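Local coordinates for protein Tubulin/ftsz, gtpase (Methanosaeta thermophila, PDB 3ZID) that binds and probably hydrolyses GTP as a tubulin-like cytoskeletal protein, and is thought to take part in controlling archaeal cell shape, at residues 59-71 / 89-101. Numbering follows the deposited sequence.
Sequences KFTAAKDRLHVPN and NQEMILEEIEKRG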
loop_
_atom_site.group_PDB
_atom_site.type_symbol
_atom_site.label_atom_id
_atom_site.label_comp_id
_atom_site.label_asym_id
_atom_site.label_seq_id
_atom_site.Cartn_x
_atom_site.Cartn_y
_atom_site.Cartn_z
ATOM N N LYS A 59 3.603 -15.600 12.010
ATOM C CA LYS A 59 4.252 -16.912 12.000
ATOM C C LYS A 59 5.702 -16.910 11.559
ATOM O O LYS A 59 6.415 -17.852 11.837
ATOM C CB LYS A 59 3.474 -17.864 11.085
ATOM C CG LYS A 59 2.035 -18.097 11.516
ATOM C CD LYS A 59 1.220 -18.752 10.407
ATOM C CE LYS A 59 -0.241 -18.921 10.816
ATOM N NZ LYS A 59 -1.037 -19.643 9.781
ATOM N N PHE A 60 6.147 -15.848 10.902
ATOM C CA PHE A 60 7.508 -15.806 10.376
ATOM C C PHE A 60 8.244 -14.570 10.898
ATOM O O PHE A 60 9.332 -14.219 10.437
ATOM C CB PHE A 60 7.486 -15.853 8.838
ATOM C CG PHE A 60 6.754 -17.060 8.279
ATOM C CD1 PHE A 60 7.415 -18.256 8.068
ATOM C CD2 PHE A 60 5.397 -16.999 7.987
ATOM C CE1 PHE A 60 6.740 -19.373 7.568
ATOM C CE2 PHE A 60 4.722 -18.102 7.496
ATOM C CZ PHE A 60 5.395 -19.291 7.287
ATOM N N THR A 61 7.651 -13.923 11.891
ATOM C CA THR A 61 8.218 -12.698 12.439
ATOM C C THR A 61 8.686 -12.964 13.852
ATOM O O THR A 61 7.907 -13.406 14.683
ATOM C CB THR A 61 7.165 -11.559 12.445
ATOM O OG1 THR A 61 6.706 -11.345 11.107
ATOM C CG2 THR A 61 7.761 -10.261 12.972
ATOM N N ALA A 62 9.953 -12.672 14.116
ATOM C CA ALA A 62 10.527 -12.876 15.445
ATOM C C ALA A 62 9.797 -12.081 16.534
ATOM O O ALA A 62 9.305 -10.983 16.286
ATOM C CB ALA A 62 11.997 -12.535 15.433
ATOM N N ALA A 63 9.773 -12.628 17.748
ATOM C CA ALA A 63 9.061 -12.025 18.876
ATOM C C ALA A 63 9.544 -10.610 19.164
ATOM O O ALA A 63 8.756 -9.738 19.525
ATOM C CB ALA A 63 9.218 -12.887 20.113
ATOM N N LYS A 64 10.836 -10.375 18.968
ATOM C CA LYS A 64 11.404 -9.049 19.163
ATOM C C LYS A 64 10.900 -8.034 18.146
ATOM O O LYS A 64 11.040 -6.828 18.342
ATOM C CB LYS A 64 12.917 -9.116 19.084
ATOM C CG LYS A 64 13.423 -9.803 17.836
ATOM C CD LYS A 64 14.937 -9.672 17.725
ATOM C CE LYS A 64 15.346 -8.322 17.140
ATOM N NZ LYS A 64 15.261 -8.324 15.657
ATOM N N ASP A 65 10.322 -8.525 17.057
ATOM C CA ASP A 65 9.865 -7.651 15.996
ATOM C C ASP A 65 8.351 -7.475 16.049
ATOM O O ASP A 65 7.743 -6.939 15.121
ATOM C CB ASP A 65 10.296 -8.208 14.637
ATOM C CG ASP A 65 11.805 -8.193 14.449
ATOM O OD1 ASP A 65 12.503 -7.529 15.245
ATOM O OD2 ASP A 65 12.293 -8.819 13.484
ATOM N N ARG A 66 7.746 -7.944 17.137
ATOM C CA ARG A 66 6.310 -7.797 17.342
ATOM C C ARG A 66 6.040 -6.806 18.452
ATOM O O ARG A 66 6.266 -7.093 19.623
ATOM C CB ARG A 66 5.646 -9.130 17.678
ATOM C CG ARG A 66 5.894 -10.214 16.682
ATOM C CD ARG A 66 5.082 -11.452 17.033
ATOM N NE ARG A 66 5.437 -12.568 16.166
ATOM C CZ ARG A 66 4.861 -13.763 16.206
ATOM N NH1 ARG A 66 3.893 -14.001 17.077
ATOM N NH2 ARG A 66 5.248 -14.714 15.366
ATOM N N LEU A 67 5.593 -5.622 18.056
ATOM C CA LEU A 67 5.383 -4.523 18.976
ATOM C C LEU A 67 3.904 -4.331 19.297
ATOM O O LEU A 67 3.108 -3.933 18.433
ATOM C CB LEU A 67 5.988 -3.237 18.413
ATOM C CG LEU A 67 5.861 -2.029 19.346
ATOM C CD1 LEU A 67 6.559 -2.306 20.664
ATOM C CD2 LEU A 67 6.448 -0.794 18.701
ATOM N N HIS A 68 3.536 -4.671 20.531
ATOM C CA HIS A 68 2.185 -4.446 21.016
ATOM C C HIS A 68 2.056 -3.043 21.592
ATOM O O HIS A 68 2.860 -2.614 22.412
ATOM C CB HIS A 68 1.794 -5.477 22.079
ATOM C CG HIS A 68 0.355 -5.394 22.486
ATOM N ND1 HIS A 68 -0.065 -5.590 23.780
ATOM C CD2 HIS A 68 -0.762 -5.134 21.765
ATOM C CE1 HIS A 68 -1.377 -5.453 23.844
ATOM N NE2 HIS A 68 -1.826 -5.176 22.634
ATOM N N VAL A 69 1.054 -2.322 21.126
ATOM C CA VAL A 69 0.752 -1.008 21.658
ATOM C C VAL A 69 -0.542 -1.118 22.444
ATOM O O VAL A 69 -1.611 -1.204 21.847
ATOM C CB VAL A 69 0.585 0.010 20.529
ATOM C CG1 VAL A 69 0.264 1.372 21.098
ATOM C CG2 VAL A 69 1.844 0.039 19.634
ATOM N N PRO A 70 -0.466 -1.135 23.782
ATOM C CA PRO A 70 -1.699 -1.406 24.534
ATOM C C PRO A 70 -2.758 -0.338 24.247
ATOM O O PRO A 70 -2.400 0.830 24.154
ATOM C CB PRO A 70 -1.238 -1.326 25.995
ATOM C CG PRO A 70 0.249 -1.512 25.949
ATOM C CD PRO A 70 0.685 -0.884 24.664
ATOM N N ASN A 71 -4.016 -0.735 24.061
ATOM C CA ASN A 71 -5.143 0.213 24.000
ATOM C C ASN A 71 -5.051 1.251 22.872
ATOM O O ASN A 71 -6.059 1.640 22.280
ATOM C CB ASN A 71 -5.335 0.917 25.348
ATOM C CG ASN A 71 -5.647 -0.050 26.466
ATOM O OD1 ASN A 71 -6.128 -1.156 26.223
ATOM N ND2 ASN A 71 -5.382 0.366 27.706
ATOM N N ASN A 89 1.089 6.553 22.972
ATOM C CA ASN A 89 2.184 5.586 22.908
ATOM C C ASN A 89 3.285 5.947 21.920
ATOM O O ASN A 89 4.168 5.132 21.647
ATOM C CB ASN A 89 1.634 4.213 22.550
ATOM C CG ASN A 89 0.651 3.699 23.575
ATOM O OD1 ASN A 89 1.040 3.026 24.528
ATOM N ND2 ASN A 89 -0.634 3.998 23.378
ATOM N N GLN A 90 3.245 7.184 21.435
ATOM C CA GLN A 90 4.158 7.682 20.406
ATOM C C GLN A 90 5.636 7.468 20.740
ATOM O O GLN A 90 6.407 6.970 19.915
ATOM C CB GLN A 90 3.898 9.175 20.165
ATOM C CG GLN A 90 4.818 9.835 19.147
ATOM C CD GLN A 90 4.387 11.255 18.792
ATOM O OE1 GLN A 90 3.194 11.553 18.695
ATOM N NE2 GLN A 90 5.360 12.130 18.578
ATOM N N GLU A 91 6.027 7.841 21.951
ATOM C CA GLU A 91 7.424 7.735 22.344
ATOM C C GLU A 91 7.880 6.285 22.387
ATOM O O GLU A 91 8.995 5.958 21.977
ATOM C CB GLU A 91 7.650 8.422 23.687
ATOM C CG GLU A 91 7.263 9.905 23.683
ATOM C CD GLU A 91 8.233 10.802 22.902
ATOM O OE1 GLU A 91 9.103 10.292 22.160
ATOM O OE2 GLU A 91 8.122 12.039 23.038
ATOM N N MET A 92 7.002 5.417 22.865
ATOM C CA MET A 92 7.309 3.999 22.982
ATOM C C MET A 92 7.533 3.391 21.598
ATOM O O MET A 92 8.455 2.603 21.380
ATOM C CB MET A 92 6.166 3.288 23.713
ATOM C CG MET A 92 6.411 1.820 23.968
ATOM S SD MET A 92 5.478 0.770 22.854
ATOM C CE MET A 92 3.796 1.149 23.343
ATOM N N ILE A 93 6.672 3.761 20.662
ATOM C CA ILE A 93 6.786 3.291 19.293
ATOM C C ILE A 93 8.075 3.794 18.632
ATOM O O ILE A 93 8.887 3.002 18.137
ATOM C CB ILE A 93 5.550 3.706 18.493
ATOM C CG1 ILE A 93 4.372 2.845 18.936
ATOM C CG2 ILE A 93 5.798 3.565 16.999
ATOM C CD1 ILE A 93 3.033 3.538 18.843
ATOM N N LEU A 94 8.284 5.104 18.659
ATOM C CA LEU A 94 9.502 5.689 18.098
ATOM C C LEU A 94 10.799 5.178 18.737
ATOM O O LEU A 94 11.824 5.032 18.055
ATOM C CB LEU A 94 9.440 7.213 18.180
ATOM C CG LEU A 94 8.386 7.858 17.290
ATOM C CD1 LEU A 94 8.213 9.320 17.665
ATOM C CD2 LEU A 94 8.838 7.742 15.863
ATOM N N GLU A 95 10.749 4.905 20.034
ATOM C CA GLU A 95 11.895 4.354 20.746
ATOM C C GLU A 95 12.303 3.011 20.149
ATOM O O GLU A 95 13.483 2.753 19.904
ATOM C CB GLU A 95 11.578 4.212 22.233
ATOM C CG GLU A 95 12.579 3.381 23.002
ATOM C CD GLU A 95 12.309 3.379 24.497
ATOM O OE1 GLU A 95 11.345 4.054 24.927
ATOM O OE2 GLU A 95 13.069 2.717 25.239
ATOM N N GLU A 96 11.310 2.167 19.895
ATOM C CA GLU A 96 11.555 0.850 19.333
ATOM C C GLU A 96 12.246 0.938 17.980
ATOM O O GLU A 96 13.115 0.123 17.656
ATOM C CB GLU A 96 10.244 0.072 19.206
ATOM C CG GLU A 96 10.409 -1.320 18.608
ATOM C CD GLU A 96 11.448 -2.170 19.314
ATOM O OE1 GLU A 96 11.583 -2.050 20.554
ATOM O OE2 GLU A 96 12.149 -2.940 18.614
ATOM N N ILE A 97 11.861 1.935 17.194
ATOM C CA ILE A 97 12.481 2.162 15.895
ATOM C C ILE A 97 13.916 2.656 16.037
ATOM O O ILE A 97 14.831 2.119 15.411
ATOM C CB ILE A 97 11.656 3.166 15.077
ATOM C CG1 ILE A 97 10.309 2.539 14.720
ATOM C CG2 ILE A 97 12.428 3.624 13.852
ATOM C CD1 ILE A 97 9.267 3.523 14.288
ATOM N N GLU A 98 14.113 3.663 16.885
ATOM C CA GLU A 98 15.441 4.250 17.075
ATOM C C GLU A 98 16.473 3.268 17.632
ATOM O O GLU A 98 17.664 3.404 17.366
ATOM C CB GLU A 98 15.358 5.521 17.919
ATOM C CG GLU A 98 14.754 6.688 17.151
ATOM C CD GLU A 98 14.250 7.803 18.047
ATOM O OE1 GLU A 98 14.276 7.639 19.287
ATOM O OE2 GLU A 98 13.834 8.849 17.506
ATOM N N LYS A 99 16.013 2.264 18.370
ATOM C CA LYS A 99 16.903 1.226 18.889
ATOM C C LYS A 99 17.626 0.464 17.784
ATOM O O LYS A 99 18.661 -0.150 18.032
ATOM C CB LYS A 99 16.111 0.200 19.707
ATOM C CG LYS A 99 15.540 0.710 21.014
ATOM C CD LYS A 99 14.877 -0.422 21.784
ATOM C CE LYS A 99 14.364 0.051 23.138
ATOM N NZ LYS A 99 13.768 -1.065 23.925
ATOM N N ARG A 100 17.085 0.512 16.567
ATOM C CA ARG A 100 17.620 -0.283 15.474
ATOM C C ARG A 100 18.523 0.500 14.537
ATOM O O ARG A 100 18.915 -0.006 13.488
ATOM C CB ARG A 100 16.489 -0.959 14.711
ATOM C CG ARG A 100 15.549 -1.672 15.640
ATOM C CD ARG A 100 14.709 -2.711 14.948
ATOM N NE ARG A 100 13.882 -3.406 15.927
ATOM C CZ ARG A 100 13.357 -4.610 15.746
ATOM N NH1 ARG A 100 13.577 -5.270 14.611
ATOM N NH2 ARG A 100 12.617 -5.153 16.705
ATOM N N GLY A 101 18.860 1.731 14.910
ATOM C CA GLY A 101 19.875 2.464 14.174
ATOM C C GLY A 101 19.361 3.403 13.103
ATOM O O GLY A 101 18.227 3.885 13.165
#
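At the edge of the parallel sheet of the GTPase domain, Leu67 of strand 66-68 and Val69 just beyond it lie against Met92 and Ile93 of helix 79-98, whose residues 89-98 run nearly antiparallel to the strand (166°), axes 10.1 Å apart. With CG anti to the backbone N (chi1 -178°), Leu67 spreads its two methyls over the helix: CD1 meets Met92 SD at 3.9 Å, while CD2 lies against CB and CG of Glu96. The two methyls of Val69 divide between residues one helical turn apart, CG1 pressing on Asn89 CG at 3.4 Å and CG2 on Ile93 CD1 at 3.8 Å; the Asn89 amide is itself tied to Gly85 O. The Met92 methyl meets Pro70 CD tip to tip.

Extended Arg100 reaches across to Asp65. NH1 and NH2 of Arg100 grip Asp65 OD1 end-on, at 2.6 and 2.8 Å, with the carboxylate plane turned 50° from the guanidinium. Lys64 NZ also binds Asp65 OD1, on its syn side, at 2.9 Å. Along the other edge of the guanidinium, NE and NH2 hold Glu96 OE2 side-on, and NH1 has a further partner in Glu44 of strand 42-49. With an alanine at Arg100, Asp65 would probably be left to Lys64, and Glu96 and Glu44 would lose this countercharge. The three carboxylates probably balance the charges of Arg100 and nearby Lys64, and their bonds fix the guanidinium's rotation, complementing the apolar seam alongside.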